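Local atomic coordinates of centrosomal protein of 192 kDa (Homo sapiens, PDB entry 6FVI), a protein that acts as a centrosomal scaffold that activates the kinases AURKA and PLK1 and is required for mitotic centrosome maturation and bipolar spindle assembly. Residues S58-Y64 and A112-E118. Sequence-based numbering, arbitrary orientation.
Sequences SSLAPPY and AQFWDVE
CB of S59 sits over the six-membered ring of W115, 3.8 Å from its centroid and only 11° off the normal, a CH-pi contact between two antiparallel strands of the seventh PapD-like (ASH) domain of Cep192, an immunoglobulin-like beta fold. A small serine suits the site because it lets the indole lie close against the S59 backbone. S58 and D116 form a hydrogen-bonded pair, S58 N donating to D116 O and D116 N to S58 O, each at 2.9 Å, and L60 N donates to F114 O. The prolines P62 and P63 then carry the chain through a loop, and pairing resumes between Y64 and A112 with the register shifted by two residues; there small A112 lets the tyrosine ring lie over it, A112 CB 3.4 Å from Y64 CZ. Q113 bridges the interruption: its side chain leaves CA with CG opposite the backbone N (chi1 -167°) and stays extended, bringing Q113 NE2 to A61 O at 2.9 Å, the acceptor in the amide plane. Water 2 also donates to A61 O while accepting from F114 N, giving A61 O a second donor and tying it to the F114 backbone. Farther out, F133 of the adjoining strand 129-139 stacks on W115. Replacing W115 by an alanine is likely to leave S59 CB without its aromatic cover and Q113 OE1 without its indole donor. That donor, W115 NE1, makes a weak bond to Q113 OE1, which helps to orient the amide.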
ATOM      1  N   SER A  58       0.099  -3.769  -6.374  1.00 11.12           N
ATOM      2  CA  SER A  58      -1.149  -4.277  -6.855  0.50 14.84           C
ATOM      3  C   SER A  58      -2.217  -4.152  -5.815  1.00 12.42           C
ATOM      4  O   SER A  58      -1.981  -4.165  -4.629  1.00 14.06           O
ATOM      5  CB  SER A  58      -1.004  -5.720  -7.292  0.50 19.03           C
ATOM      6  OG  SER A  58      -0.734  -6.517  -6.169  0.50 21.05           O
ATOM      7  N   SER A  59      -3.429  -3.950  -6.301  1.00 13.07           N
ATOM      8  CA  SER A  59      -4.561  -3.881  -5.401  1.00 11.60           C
ATOM      9  C   SER A  59      -4.985  -5.290  -5.089  1.00 12.43           C
ATOM     10  O   SER A  59      -4.950  -6.182  -5.937  1.00 16.56           O
ATOM     11  CB  SER A  59      -5.716  -3.110  -5.989  1.00 14.88           C
ATOM     12  OG  SER A  59      -6.082  -3.613  -7.262  1.00 20.14           O
ATOM     13  N   LEU A  60      -5.472  -5.480  -3.885  0.70 11.51           N
ATOM     14  CA  LEU A  60      -5.855  -6.826  -3.487  0.70 13.50           C
ATOM     15  C   LEU A  60      -7.278  -7.202  -3.865  0.70 12.22           C
ATOM     16  O   LEU A  60      -7.601  -8.373  -3.973  0.70 14.88           O
ATOM     17  CB  LEU A  60      -5.516  -7.038  -2.020  0.70 19.23           C
ATOM     18  CG  LEU A  60      -4.003  -6.807  -1.776  0.70 21.14           C
ATOM     19  CD1 LEU A  60      -3.719  -6.968  -0.299  0.70 25.72           C
ATOM     20  CD2 LEU A  60      -3.088  -7.687  -2.636  0.70 24.94           C
ATOM     21  N   ALA A  61      -8.116  -6.190  -4.046  1.00 10.95           N
ATOM     22  CA  ALA A  61      -9.507  -6.338  -4.491  1.00 10.70           C
ATOM     23  C   ALA A  61      -9.958  -4.934  -4.844  1.00  9.98           C
ATOM     24  O   ALA A  61      -9.314  -3.955  -4.443  1.00  9.60           O
ATOM     25  CB  ALA A  61     -10.375  -6.902  -3.393  1.00 12.42           C
ATOM     26  N   PRO A  62     -11.092  -4.810  -5.528  1.00 10.80           N
ATOM     27  CA  PRO A  62     -11.582  -3.473  -5.881  1.00 10.41           C
ATOM     28  C   PRO A  62     -11.897  -2.660  -4.633  1.00  8.76           C
ATOM     29  O   PRO A  62     -12.061  -3.201  -3.546  1.00  9.08           O
ATOM     30  CB  PRO A  62     -12.845  -3.759  -6.702  1.00 12.46           C
ATOM     31  CG  PRO A  62     -12.556  -5.099  -7.310  1.00 16.45           C
ATOM     32  CD  PRO A  62     -11.889  -5.856  -6.192  1.00 14.55           C
ATOM     33  N   PRO A  63     -12.023  -1.353  -4.773  1.00  7.87           N
ATOM     34  CA  PRO A  63     -12.393  -0.552  -3.602  1.00  7.15           C
ATOM     35  C   PRO A  63     -13.680  -1.026  -2.990  1.00  6.67           C
ATOM     36  O   PRO A  63     -14.607  -1.416  -3.711  1.00  7.90           O
ATOM     37  CB  PRO A  63     -12.570   0.862  -4.194  1.00  8.00           C
ATOM     38  CG  PRO A  63     -11.812   0.844  -5.483  1.00  9.94           C
ATOM     39  CD  PRO A  63     -11.968  -0.534  -5.999  1.00  9.09           C
ATOM     40  N   TYR A  64     -13.751  -0.951  -1.679  1.00  6.43           N
ATOM     41  CA  TYR A  64     -14.966  -1.209  -0.953  1.00  6.56           C
ATOM     42  C   TYR A  64     -15.498   0.091  -0.412  1.00  6.50           C
ATOM     43  O   TYR A  64     -14.735   0.978   0.007  1.00  7.25           O
ATOM     44  CB  TYR A  64     -14.771  -2.284   0.146  1.00  7.46           C
ATOM     45  CG  TYR A  64     -13.766  -1.959   1.212  1.00  7.65           C
ATOM     46  CD1 TYR A  64     -12.403  -2.188   1.009  1.00  7.82           C
ATOM     47  CD2 TYR A  64     -14.151  -1.455   2.435  1.00  8.24           C
ATOM     48  CE1 TYR A  64     -11.479  -1.917   1.994  1.00  8.25           C
ATOM     49  CE2 TYR A  64     -13.245  -1.171   3.429  1.00  8.69           C
ATOM     50  CZ  TYR A  64     -11.893  -1.423   3.203  1.00  8.68           C
ATOM     51  OH  TYR A  64     -10.958  -1.148   4.169  1.00 10.17           O
ATOM     52  N   ALA A 112     -12.408   2.707   0.440  1.00  6.12           N
ATOM     53  CA  ALA A 112     -11.122   2.233   0.914  1.00  6.54           C
ATOM     54  C   ALA A 112     -10.674   1.097   0.022  1.00  6.53           C
ATOM     55  O   ALA A 112     -11.458   0.496  -0.707  1.00  6.68           O
ATOM     56  CB  ALA A 112     -11.184   1.816   2.374  1.00  7.69           C
ATOM     57  N   GLN A 113      -9.382   0.777   0.107  1.00  6.63           N
ATOM     58  CA  GLN A 113      -8.836  -0.292  -0.705  1.00  6.90           C
ATOM     59  C   GLN A 113      -7.507  -0.737  -0.111  1.00  7.27           C
ATOM     60  O   GLN A 113      -6.698   0.094   0.311  1.00  8.25           O
ATOM     61  CB  GLN A 113      -8.639   0.163  -2.151  1.00  7.20           C
ATOM     62  CG  GLN A 113      -8.365  -0.971  -3.120  1.00  7.80           C
ATOM     63  CD  GLN A 113      -8.292  -0.475  -4.545  1.00  7.96           C
ATOM     64  OE1 GLN A 113      -7.950   0.684  -4.805  1.00  8.39           O
ATOM     65  NE2 GLN A 113      -8.581  -1.365  -5.468  1.00  8.79           N
ATOM     66  N   PHE A 114      -7.281  -2.048  -0.129  1.00  7.55           N
ATOM     67  CA  PHE A 114      -6.021  -2.629   0.283  1.00  7.73           C
ATOM     68  C   PHE A 114      -5.126  -2.900  -0.906  1.00  8.39           C
ATOM     69  O   PHE A 114      -5.597  -3.376  -1.937  1.00  8.97           O
ATOM     70  CB  PHE A 114      -6.265  -3.944   1.042  1.00  8.34           C
ATOM     71  CG  PHE A 114      -6.931  -3.749   2.379  1.00  8.83           C
ATOM     72  CD1 PHE A 114      -6.189  -3.239   3.460  1.00 10.83           C
ATOM     73  CD2 PHE A 114      -8.273  -4.006   2.566  1.00  9.36           C
ATOM     74  CE1 PHE A 114      -6.795  -3.033   4.695  1.00 12.39           C
ATOM     75  CE2 PHE A 114      -8.854  -3.830   3.803  1.00 11.05           C
ATOM     76  CZ  PHE A 114      -8.127  -3.359   4.867  1.00 12.50           C
ATOM     77  N   TRP A 115      -3.837  -2.610  -0.730  1.00  8.02           N
ATOM     78  CA  TRP A 115      -2.812  -2.791  -1.753  1.00  8.05           C
ATOM     79  C   TRP A 115      -1.597  -3.486  -1.151  1.00  8.63           C
ATOM     80  O   TRP A 115      -1.383  -3.475   0.070  1.00  9.58           O
ATOM     81  CB  TRP A 115      -2.373  -1.411  -2.269  1.00  8.47           C
ATOM     82  CG  TRP A 115      -3.364  -0.691  -3.096  1.00  8.72           C
ATOM     83  CD1 TRP A 115      -4.533  -0.126  -2.695  1.00  9.65           C
ATOM     84  CD2 TRP A 115      -3.266  -0.443  -4.507  1.00  9.53           C
ATOM     85  NE1 TRP A 115      -5.178   0.436  -3.766  1.00  9.83           N
ATOM     86  CE2 TRP A 115      -4.420   0.267  -4.887  1.00 10.11           C
ATOM     87  CE3 TRP A 115      -2.325  -0.749  -5.479  1.00 11.50           C
ATOM     88  CZ2 TRP A 115      -4.655   0.686  -6.204  1.00 12.62           C
ATOM     89  CZ3 TRP A 115      -2.555  -0.338  -6.777  1.00 14.12           C
ATOM     90  CH2 TRP A 115      -3.715   0.368  -7.128  1.00 15.22           C
ATOM     91  N   ASP A 116      -0.810  -4.080  -2.021  1.00  9.16           N
ATOM     92  CA  ASP A 116       0.506  -4.443  -1.579  0.50  9.58           C
ATOM     93  C   ASP A 116       1.557  -4.111  -2.569  1.00  8.91           C
ATOM     94  O   ASP A 116       1.319  -3.850  -3.742  1.00 11.64           O
ATOM     95  CB  ASP A 116       0.613  -5.890  -1.160  0.50 11.39           C
ATOM     96  CG  ASP A 116       0.565  -6.854  -2.287  0.50 16.70           C
ATOM     97  OD1 ASP A 116       0.516  -6.460  -3.451  0.50 21.18           O
ATOM     98  OD2 ASP A 116       0.623  -8.062  -1.985  0.50 23.07           O
ATOM     99  N   VAL A 117       2.761  -4.022  -2.044  1.00  9.36           N
ATOM    100  CA  VAL A 117       3.972  -3.920  -2.835  1.00  8.95           C
ATOM    101  C   VAL A 117       4.675  -5.244  -2.747  1.00  8.50           C
ATOM    102  O   VAL A 117       4.902  -5.750  -1.661  1.00 11.78           O
ATOM    103  CB  VAL A 117       4.911  -2.862  -2.278  1.00 11.91           C
ATOM    104  CG1 VAL A 117       6.059  -2.644  -3.259  1.00 14.53           C
ATOM    105  CG2 VAL A 117       4.181  -1.574  -1.932  1.00 17.08           C
ATOM    106  N   GLU A 118       5.023  -5.778  -3.896  0.50  9.16           N
ATOM    107  CA  GLU A 118       5.763  -7.005  -3.997  0.50 10.19           C
ATOM    108  C   GLU A 118       7.146  -6.634  -4.456  0.50  8.80           C
ATOM    109  O   GLU A 118       7.260  -5.924  -5.455  0.50 10.87           O
ATOM    110  CB  GLU A 118       5.058  -7.903  -5.015  0.50 13.97           C
ATOM    111  CG  GLU A 118       3.781  -8.511  -4.440  0.50 18.69           C
ATOM    112  CD  GLU A 118       3.038  -9.400  -5.427  0.50 26.53           C
ATOM    113  OE1 GLU A 118       3.107 -10.635  -5.273  0.50 37.15           O
ATOM    114  OE2 GLU A 118       2.385  -8.870  -6.353  0.50 31.33           O
TER
HETATM  115  O   HOH W   1       2.070  -6.391  -5.854  1.00 29.20           O
HETATM  116  O   HOH W   2      -9.418  -3.670  -1.263  1.00 11.50           O